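Local coordinates for cryptic loci regulator 2 (Schizosaccharomyces pombe 972h-, PDB 5IKJ), which promotes transcriptional silencing upstream of histone deacetylases and is required for nucleosome positioning at heterochromatic loci and for gene silencing by the SHREC complex, at residues Y55-Q65 with F139-L147; G69-L78 with H229-W238. One frame throughout, in Å; residues are numbered along the deposited sequence.

Contact 1: Y55-Q65 with F139-L147; sequences YRQICGRLLAQ and FENYYLASL
The carbonyl oxygen of Arg56 takes two backbone donors, one on each face of its plane: the helical N-H of Gly60 and, across the contact, that of Leu144. The second bond, Leu144 N to Arg56 O, is 2.9 Å long and almost straight at 176°. Arg56 then answers in the other direction. Its NE donates to Leu144 O at 2.7 Å, with the oxygen lying in the guanidinium plane, and NH2 adds a weaker bond to the same oxygen. This fold-back depends on a nearly eclipsed chi3 of -3°, while Asn52 OD1 takes a bond from NH1 beyond the two segments, a second hold on the guanidinium group. NH2 also lies at the edge of the Tyr143 ring.

One turn on, backbone meets backbone. Gly60 has no side chain, and its CA comes within 3.7 Å of Tyr143 CA; Leu144 CD1 also comes to 3.6 Å from Gly60 CA. The other branch of this leucine, CD2, rests on Cys59 CB at 3.7 Å. Toward the helix end, Ala64 CB touches the base of the Tyr142 ring, whose OH is bonded to Thr136 O, and Gln65 CG packs on Phe139 CB at 3.6 Å. Arg61 runs alongside Glu140 in the same direction, CD against CG, without their charged ends meeting.

The whole illustrates helix-on-strand packing through a glycine: strand 143-144, paired in parallel with strand 14-17, lies close against helix 50-67 and is pinned by reciprocal bonds to a single arginine.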
loop_
_atom_site.group_PDB
_atom_site.type_symbol
_atom_site.label_atom_id
_atom_site.label_comp_id
_atom_site.label_asym_id
_atom_site.label_seq_id
_atom_site.Cartn_x
_atom_site.Cartn_y
_atom_site.Cartn_z
ATOM N N TYR A 55 -0.190 0.553 31.000
ATOM C CA TYR A 55 0.790 -0.042 30.097
ATOM C C TYR A 55 0.107 -0.960 29.091
ATOM O O TYR A 55 0.325 -0.847 27.878
ATOM C CB TYR A 55 1.832 -0.810 30.913
ATOM C CG TYR A 55 3.078 -1.206 30.151
ATOM C CD1 TYR A 55 3.086 -2.316 29.317
ATOM C CD2 TYR A 55 4.253 -0.477 30.282
ATOM C CE1 TYR A 55 4.227 -2.682 28.627
ATOM C CE2 TYR A 55 5.398 -0.836 29.596
ATOM C CZ TYR A 55 5.380 -1.939 28.770
ATOM O OH TYR A 55 6.518 -2.300 28.087
ATOM N N ARG A 56 -0.737 -1.872 29.581
ATOM C CA ARG A 56 -1.431 -2.807 28.704
ATOM C C ARG A 56 -2.510 -2.129 27.868
ATOM O O ARG A 56 -2.882 -2.661 26.816
ATOM C CB ARG A 56 -2.034 -3.939 29.534
ATOM C CG ARG A 56 -0.989 -4.787 30.257
ATOM C CD ARG A 56 -1.609 -5.940 31.043
ATOM N NE ARG A 56 -3.068 -5.939 30.983
ATOM C CZ ARG A 56 -3.881 -5.571 31.971
ATOM N NH1 ARG A 56 -3.402 -5.172 33.141
ATOM N NH2 ARG A 56 -5.193 -5.613 31.786
ATOM N N GLN A 57 -3.018 -0.973 28.303
ATOM C CA GLN A 57 -3.961 -0.229 27.474
ATOM C C GLN A 57 -3.256 0.418 26.290
ATOM O O GLN A 57 -3.793 0.445 25.176
ATOM C CB GLN A 57 -4.678 0.834 28.308
ATOM C CG GLN A 57 -5.712 0.288 29.275
ATOM C CD GLN A 57 -6.381 1.386 30.078
ATOM O OE1 GLN A 57 -5.712 2.233 30.670
ATOM N NE2 GLN A 57 -7.708 1.384 30.092
ATOM N N ILE A 58 -2.056 0.954 26.514
ATOM C CA ILE A 58 -1.290 1.560 25.428
ATOM C C ILE A 58 -0.853 0.491 24.434
ATOM O O ILE A 58 -0.965 0.668 23.215
ATOM C CB ILE A 58 -0.088 2.335 25.997
ATOM C CG1 ILE A 58 -0.574 3.524 26.834
ATOM C CG2 ILE A 58 0.823 2.823 24.878
ATOM C CD1 ILE A 58 0.357 3.902 27.964
ATOM N N CYS A 59 -0.341 -0.632 24.942
ATOM C CA CYS A 59 0.043 -1.738 24.070
ATOM C C CYS A 59 -1.130 -2.189 23.210
ATOM O O CYS A 59 -0.989 -2.375 21.996
ATOM C CB CYS A 59 0.573 -2.903 24.906
ATOM S SG CYS A 59 2.190 -2.631 25.648
ATOM N N GLY A 60 -2.302 -2.364 23.823
ATOM C CA GLY A 60 -3.449 -2.856 23.078
ATOM C C GLY A 60 -3.928 -1.885 22.018
ATOM O O GLY A 60 -4.241 -2.288 20.895
ATOM N N ARG A 61 -3.998 -0.595 22.354
ATOM C CA ARG A 61 -4.449 0.393 21.379
ATOM C C ARG A 61 -3.498 0.459 20.193
ATOM O O ARG A 61 -3.926 0.419 19.034
ATOM C CB ARG A 61 -4.576 1.774 22.026
ATOM C CG ARG A 61 -4.909 2.874 21.017
ATOM C CD ARG A 61 -5.132 4.233 21.660
ATOM N NE ARG A 61 -3.888 4.847 22.116
ATOM C CZ ARG A 61 -3.401 4.756 23.350
ATOM N NH1 ARG A 61 -2.258 5.357 23.652
ATOM N NH2 ARG A 61 -4.048 4.072 24.285
ATOM N N LEU A 62 -2.198 0.570 20.465
ATOM C CA LEU A 62 -1.228 0.755 19.393
ATOM C C LEU A 62 -1.007 -0.536 18.618
ATOM O O LEU A 62 -0.827 -0.505 17.395
ATOM C CB LEU A 62 0.087 1.281 19.968
ATOM C CG LEU A 62 -0.041 2.663 20.618
ATOM C CD1 LEU A 62 1.219 3.041 21.381
ATOM C CD2 LEU A 62 -0.362 3.722 19.574
ATOM N N LEU A 63 -1.020 -1.678 19.305
ATOM C CA LEU A 63 -1.024 -2.953 18.598
ATOM C C LEU A 63 -2.230 -3.046 17.671
ATOM O O LEU A 63 -2.096 -3.378 16.488
ATOM C CB LEU A 63 -1.020 -4.111 19.597
ATOM C CG LEU A 63 -0.974 -5.514 18.985
ATOM C CD1 LEU A 63 0.257 -5.677 18.102
ATOM C CD2 LEU A 63 -0.997 -6.586 20.069
ATOM N N ALA A 64 -3.420 -2.736 18.192
ATOM C CA ALA A 64 -4.628 -2.802 17.375
ATOM C C ALA A 64 -4.530 -1.882 16.167
ATOM O O ALA A 64 -4.891 -2.268 15.050
ATOM C CB ALA A 64 -5.851 -2.445 18.218
ATOM N N GLN A 65 -4.048 -0.653 16.370
ATOM C CA GLN A 65 -3.884 0.273 15.258
ATOM C C GLN A 65 -2.794 -0.174 14.297
ATOM O O GLN A 65 -2.761 0.291 13.155
ATOM C CB GLN A 65 -3.576 1.675 15.788
ATOM C CG GLN A 65 -4.721 2.292 16.581
ATOM C CD GLN A 65 -4.314 3.551 17.319
ATOM O OE1 GLN A 65 -3.164 3.983 17.246
ATOM N NE2 GLN A 65 -5.259 4.146 18.039
ATOM N N PHE A 139 -10.124 1.735 17.701
ATOM C CA PHE A 139 -9.052 0.969 18.323
ATOM C C PHE A 139 -8.529 1.607 19.602
ATOM O O PHE A 139 -7.722 0.980 20.297
ATOM C CB PHE A 139 -7.913 0.777 17.323
ATOM C CG PHE A 139 -8.364 0.230 16.002
ATOM C CD1 PHE A 139 -8.947 -1.024 15.922
ATOM C CD2 PHE A 139 -8.214 0.969 14.841
ATOM C CE1 PHE A 139 -9.370 -1.531 14.708
ATOM C CE2 PHE A 139 -8.633 0.466 13.623
ATOM C CZ PHE A 139 -9.212 -0.785 13.557
ATOM N N GLU A 140 -8.968 2.823 19.934
ATOM C CA GLU A 140 -8.572 3.440 21.194
ATOM C C GLU A 140 -9.093 2.681 22.408
ATOM O O GLU A 140 -8.631 2.945 23.523
ATOM C CB GLU A 140 -9.059 4.891 21.246
ATOM C CG GLU A 140 -8.383 5.808 20.237
ATOM C CD GLU A 140 -8.488 7.274 20.614
ATOM O OE1 GLU A 140 -9.576 7.701 21.055
ATOM O OE2 GLU A 140 -7.478 7.998 20.476
ATOM N N ASN A 141 -10.029 1.749 22.221
ATOM C CA ASN A 141 -10.590 0.989 23.330
ATOM C C ASN A 141 -9.883 -0.337 23.572
ATOM O O ASN A 141 -9.991 -0.885 24.675
ATOM C CB ASN A 141 -12.078 0.717 23.083
ATOM C CG ASN A 141 -12.962 1.861 23.532
ATOM O OD1 ASN A 141 -12.577 3.028 23.459
ATOM N ND2 ASN A 141 -14.155 1.530 24.010
ATOM N N TYR A 142 -9.170 -0.865 22.581
ATOM C CA TYR A 142 -8.506 -2.149 22.743
ATOM C C TYR A 142 -7.466 -2.072 23.856
ATOM O O TYR A 142 -6.936 -1.006 24.179
ATOM C CB TYR A 142 -7.840 -2.584 21.437
ATOM C CG TYR A 142 -8.805 -2.981 20.339
ATOM C CD1 TYR A 142 -9.766 -2.094 19.877
ATOM C CD2 TYR A 142 -8.741 -4.239 19.752
ATOM C CE1 TYR A 142 -10.641 -2.448 18.868
ATOM C CE2 TYR A 142 -9.613 -4.603 18.742
ATOM C CZ TYR A 142 -10.561 -3.702 18.305
ATOM O OH TYR A 142 -11.434 -4.055 17.303
ATOM N N TYR A 143 -7.175 -3.227 24.446
ATOM C CA TYR A 143 -6.217 -3.296 25.538
ATOM C C TYR A 143 -5.758 -4.737 25.694
ATOM O O TYR A 143 -6.495 -5.675 25.378
ATOM C CB TYR A 143 -6.822 -2.784 26.849
ATOM C CG TYR A 143 -7.765 -3.762 27.510
ATOM C CD1 TYR A 143 -9.101 -3.827 27.142
ATOM C CD2 TYR A 143 -7.316 -4.619 28.506
ATOM C CE1 TYR A 143 -9.966 -4.720 27.747
ATOM C CE2 TYR A 143 -8.171 -5.514 29.116
ATOM C CZ TYR A 143 -9.495 -5.561 28.734
ATOM O OH TYR A 143 -10.348 -6.455 29.341
ATOM N N LEU A 144 -4.531 -4.901 26.182
ATOM C CA LEU A 144 -3.984 -6.229 26.443
ATOM C C LEU A 144 -4.672 -6.829 27.660
ATOM O O LEU A 144 -4.533 -6.320 28.778
ATOM C CB LEU A 144 -2.475 -6.147 26.659
ATOM C CG LEU A 144 -1.595 -6.622 25.501
ATOM C CD1 LEU A 144 -1.955 -5.906 24.206
ATOM C CD2 LEU A 144 -0.126 -6.411 25.839
ATOM N N ALA A 145 -5.427 -7.911 27.446
ATOM C CA ALA A 145 -5.977 -8.663 28.569
ATOM C C ALA A 145 -4.889 -9.039 29.558
ATOM O O ALA A 145 -5.133 -9.087 30.769
ATOM C CB ALA A 145 -6.673 -9.931 28.071
ATOM N N SER A 146 -3.686 -9.306 29.063
ATOM C CA SER A 146 -2.596 -9.795 29.891
ATOM C C SER A 146 -1.290 -9.595 29.141
ATOM O O SER A 146 -1.253 -9.649 27.910
ATOM C CB SER A 146 -2.789 -11.274 30.240
ATOM O OG SER A 146 -1.626 -11.815 30.839
ATOM N N LEU A 147 -0.221 -9.360 29.896
ATOM C CA LEU A 147 1.096 -9.298 29.291
ATOM C C LEU A 147 1.479 -10.677 28.756
ATOM O O LEU A 147 1.017 -11.700 29.270
ATOM C CB LEU A 147 2.136 -8.831 30.304
ATOM C CG LEU A 147 2.123 -7.344 30.661
ATOM C CD1 LEU A 147 2.993 -7.099 31.883
ATOM C CD2 LEU A 147 2.597 -6.496 29.489
#

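Contact 2: G69-L78 with H229-W238; sequences GGAGSTQPIL and HECKDDTYTW
Gln75 is a knob set into a hole lined by Lys232, Asp233, Tyr236 and Thr237, and it seats the first turn of helix 75-82 on the last turns of helix 214-237, which widen there into a pi-type turn. A bend at chi2 (-52°) brings its amide across the Lys232 chain at about a right angle. NE2 donates to Thr237 OG1 at 3.0 Å, with the hydroxyl in the amide plane, while OE1 faces the edge of the Tyr236 ring. Lys232 itself sends NZ to the backbone of the chain of another protein.

The tight packing continues through Thr74 and Leu78. Thr74 occupies the N-cap position but makes no capping bond with its side chain: OG1 sits between the backbone N and carbonyl carbon (chi1 68°), where it accepts the indole N-H of Trp238 NE1 at 3.1 Å and makes a weak bond to the Asp233 carboxylate, the proton not settled between OD1 and OD2. Leu78 CD1 meets Trp238 CH2 at 4.0 Å, and its CD2 touches Thr237 CG2.

His229 is packed just as closely. The type II turn from Gly70 to Ser73 curls round its ring, laying Ser73 over one face, with CB 3.5 Å from the ring centroid. NE2 of His229 donates to Gly69 O at 2.6 Å, from above the carbonyl plane, whereas its buried ND1 has no partner. The looser part is this partly exposed turn itself, where Gly72 O reaches Asp233 through a water that donates to both, its oxygen 2.8 Å from Asp233 OD2, while Asp233 OD1 accepts the Thr237 hydroxyl through its anti lone pair.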
loop_
_atom_site.group_PDB
_atom_site.type_symbol
_atom_site.label_atom_id
_atom_site.label_comp_id
_atom_site.label_asym_id
_atom_site.label_seq_id
_atom_site.Cartn_x
_atom_site.Cartn_y
_atom_site.Cartn_z
ATOM N N GLY A 69 -4.363 -1.657 10.995
ATOM C CA GLY A 69 -4.150 -0.379 10.349
ATOM C C GLY A 69 -2.794 -0.289 9.681
ATOM O O GLY A 69 -2.631 -0.704 8.531
ATOM N N GLY A 70 -1.812 0.246 10.397
ATOM C CA GLY A 70 -0.478 0.413 9.861
ATOM C C GLY A 70 -0.308 1.736 9.133
ATOM O O GLY A 70 -1.264 2.365 8.681
ATOM N N ALA A 71 0.951 2.155 9.023
ATOM C CA ALA A 71 1.280 3.433 8.405
ATOM C C ALA A 71 0.615 3.570 7.043
ATOM O O ALA A 71 0.732 2.690 6.186
ATOM C CB ALA A 71 2.796 3.569 8.261
ATOM N N GLY A 72 -0.085 4.685 6.853
ATOM C CA GLY A 72 -0.653 5.030 5.567
ATOM C C GLY A 72 -2.094 4.623 5.354
ATOM O O GLY A 72 -2.633 4.884 4.271
ATOM N N SER A 73 -2.734 3.997 6.337
ATOM C CA SER A 73 -4.096 3.514 6.149
ATOM C C SER A 73 -5.070 4.679 6.034
ATOM O O SER A 73 -5.019 5.628 6.824
ATOM C CB SER A 73 -4.509 2.611 7.307
ATOM O OG SER A 73 -5.809 2.085 7.092
ATOM N N THR A 74 -5.963 4.600 5.047
ATOM C CA THR A 74 -7.088 5.518 4.931
ATOM C C THR A 74 -8.419 4.794 5.084
ATOM O O THR A 74 -9.468 5.374 4.777
ATOM C CB THR A 74 -7.045 6.258 3.589
ATOM O OG1 THR A 74 -7.304 5.339 2.521
ATOM C CG2 THR A 74 -5.682 6.907 3.376
ATOM N N GLN A 75 -8.405 3.545 5.551
ATOM C CA GLN A 75 -9.648 2.795 5.700
ATOM C C GLN A 75 -10.619 3.452 6.672
ATOM O O GLN A 75 -11.834 3.403 6.412
ATOM C CB GLN A 75 -9.338 1.356 6.136
ATOM C CG GLN A 75 -8.508 0.569 5.134
ATOM C CD GLN A 75 -9.087 0.613 3.736
ATOM O OE1 GLN A 75 -10.279 0.371 3.540
ATOM N NE2 GLN A 75 -8.252 0.942 2.758
ATOM N N PRO A 76 -10.184 4.054 7.783
ATOM C CA PRO A 76 -11.146 4.778 8.628
ATOM C C PRO A 76 -11.890 5.870 7.882
ATOM O O PRO A 76 -13.044 6.160 8.220
ATOM C CB PRO A 76 -10.265 5.350 9.746
ATOM C CG PRO A 76 -9.092 4.437 9.805
ATOM C CD PRO A 76 -8.841 4.016 8.388
ATOM N N ILE A 77 -11.268 6.482 6.873
ATOM C CA ILE A 77 -11.949 7.513 6.099
ATOM C C ILE A 77 -13.056 6.896 5.252
ATOM O O ILE A 77 -14.160 7.446 5.157
ATOM C CB ILE A 77 -10.938 8.292 5.235
ATOM C CG1 ILE A 77 -9.910 8.984 6.135
ATOM C CG2 ILE A 77 -11.657 9.314 4.358
ATOM C CD1 ILE A 77 -8.814 9.721 5.389
ATOM N N LEU A 78 -12.786 5.749 4.625
ATOM C CA LEU A 78 -13.828 5.076 3.858
ATOM C C LEU A 78 -14.926 4.552 4.772
ATOM O O LEU A 78 -16.110 4.593 4.417
ATOM C CB LEU A 78 -13.231 3.934 3.032
ATOM C CG LEU A 78 -14.230 3.176 2.151
ATOM C CD1 LEU A 78 -14.816 4.091 1.083
ATOM C CD2 LEU A 78 -13.591 1.951 1.510
ATOM N N HIS A 229 -0.898 0.091 1.679
ATOM C CA HIS A 229 -2.081 0.944 1.660
ATOM C C HIS A 229 -2.132 1.813 0.410
ATOM O O HIS A 229 -3.224 2.156 -0.057
ATOM C CB HIS A 229 -2.122 1.799 2.923
ATOM C CG HIS A 229 -2.566 1.044 4.135
ATOM N ND1 HIS A 229 -3.857 0.589 4.294
ATOM C CD2 HIS A 229 -1.892 0.653 5.242
ATOM C CE1 HIS A 229 -3.961 -0.047 5.447
ATOM N NE2 HIS A 229 -2.782 -0.021 6.043
ATOM N N GLU A 230 -0.976 2.181 -0.145
ATOM C CA GLU A 230 -0.971 2.828 -1.454
ATOM C C GLU A 230 -1.526 1.888 -2.516
ATOM O O GLU A 230 -2.289 2.307 -3.395
ATOM C CB GLU A 230 0.446 3.270 -1.819
ATOM C CG GLU A 230 0.525 4.105 -3.088
ATOM C CD GLU A 230 1.951 4.433 -3.482
ATOM O OE1 GLU A 230 2.846 4.337 -2.612
ATOM O OE2 GLU A 230 2.179 4.783 -4.660
ATOM N N CYS A 231 -1.150 0.611 -2.446
ATOM C CA CYS A 231 -1.691 -0.388 -3.359
ATOM C C CYS A 231 -3.193 -0.542 -3.168
ATOM O O CYS A 231 -3.968 -0.476 -4.129
ATOM C CB CYS A 231 -0.979 -1.719 -3.122
ATOM S SG CYS A 231 -1.465 -3.031 -4.232
ATOM N N LYS A 232 -3.621 -0.748 -1.923
ATOM C CA LYS A 232 -5.040 -0.919 -1.637
ATOM C C LYS A 232 -5.846 0.281 -2.119
ATOM O O LYS A 232 -6.935 0.121 -2.681
ATOM C CB LYS A 232 -5.238 -1.136 -0.137
ATOM C CG LYS A 232 -6.606 -1.667 0.251
ATOM C CD LYS A 232 -6.663 -1.973 1.741
ATOM C CE LYS A 232 -8.057 -2.389 2.189
ATOM N NZ LYS A 232 -8.478 -3.700 1.619
ATOM N N ASP A 233 -5.324 1.493 -1.916
ATOM C CA ASP A 233 -6.055 2.682 -2.339
ATOM C C ASP A 233 -6.121 2.782 -3.858
ATOM O O ASP A 233 -7.149 3.186 -4.413
ATOM C CB ASP A 233 -5.410 3.935 -1.746
ATOM C CG ASP A 233 -5.537 3.998 -0.235
ATOM O OD1 ASP A 233 -6.357 3.243 0.328
ATOM O OD2 ASP A 233 -4.818 4.807 0.389
ATOM N N ASP A 234 -5.041 2.409 -4.550
ATOM C CA ASP A 234 -5.015 2.504 -6.005
ATOM C C ASP A 234 -5.856 1.428 -6.683
ATOM O O ASP A 234 -6.157 1.558 -7.875
ATOM C CB ASP A 234 -3.573 2.417 -6.510
ATOM C CG ASP A 234 -2.815 3.722 -6.344
ATOM O OD1 ASP A 234 -3.349 4.648 -5.697
ATOM O OD2 ASP A 234 -1.682 3.820 -6.860
ATOM N N THR A 235 -6.236 0.370 -5.962
ATOM C CA THR A 235 -6.999 -0.722 -6.552
ATOM C C THR A 235 -8.298 -1.043 -5.825
ATOM O O THR A 235 -9.127 -1.763 -6.390
ATOM C CB THR A 235 -6.151 -2.003 -6.609
ATOM O OG1 THR A 235 -5.865 -2.452 -5.280
ATOM C CG2 THR A 235 -4.842 -1.755 -7.349
ATOM N N TYR A 236 -8.506 -0.536 -4.608
ATOM C CA TYR A 236 -9.688 -0.889 -3.831
ATOM C C TYR A 236 -10.373 0.340 -3.243
ATOM O O TYR A 236 -11.576 0.535 -3.440
ATOM C CB TYR A 236 -9.303 -1.871 -2.719
ATOM C CG TYR A 236 -10.396 -2.142 -1.711
ATOM C CD1 TYR A 236 -11.383 -3.086 -1.962
ATOM C CD2 TYR A 236 -10.430 -1.466 -0.499
ATOM C CE1 TYR A 236 -12.379 -3.340 -1.039
ATOM C CE2 TYR A 236 -11.422 -1.713 0.429
ATOM C CZ TYR A 236 -12.393 -2.650 0.155
ATOM O OH TYR A 236 -13.380 -2.897 1.079
ATOM N N THR A 237 -9.621 1.181 -2.530
ATOM C CA THR A 237 -10.237 2.260 -1.759
ATOM C C THR A 237 -10.580 3.459 -2.638
ATOM O O THR A 237 -11.741 3.877 -2.712
ATOM C CB THR A 237 -9.307 2.682 -0.620
ATOM O OG1 THR A 237 -8.604 1.535 -0.122
ATOM C CG2 THR A 237 -10.107 3.303 0.512
ATOM N N TRP A 238 -9.581 4.032 -3.305
ATOM C CA TRP A 238 -9.767 5.205 -4.160
ATOM C C TRP A 238 -9.138 4.941 -5.522
ATOM O O TRP A 238 -8.211 5.638 -5.945
ATOM C CB TRP A 238 -9.162 6.445 -3.502
ATOM C CG TRP A 238 -9.380 6.506 -2.020
ATOM C CD1 TRP A 238 -8.461 6.247 -1.046
ATOM C CD2 TRP A 238 -10.597 6.841 -1.342
ATOM N NE1 TRP A 238 -9.028 6.402 0.196
ATOM C CE2 TRP A 238 -10.339 6.767 0.042
ATOM C CE3 TRP A 238 -11.880 7.196 -1.771
ATOM C CZ2 TRP A 238 -11.315 7.035 1.000
ATOM C CZ3 TRP A 238 -12.848 7.463 -0.818
ATOM C CH2 TRP A 238 -12.560 7.381 0.551
HETATM O O HOH W 1 -2.445 5.249 1.768
#

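How the contacts relate
The four segments interleave along the chain, in the order 55-65, 69-78, 139-147, 229-238, so each contact is closed by a partner that comes after the other has begun. Their centres lie 22 Å apart. Contact 1 is peripheral, the side chain of Leu63 about 12 Å from the zinc ion held by His189, Cys204, Cys206 and Cys209; contact 2 lies about 6 Å from the chain centre. A seven-residue linker, 68-74, separates helices 50-67 and 75-82, and a probable hydrogen bond from Gly70 N to Gln65 O holds its start against the first helix. These helices therefore appear to connect the zinc-bearing region, where helix 50-67 packs on helix 183-195, to helix 214-237, whose Glu230 and Lys232 meet the chain of another protein.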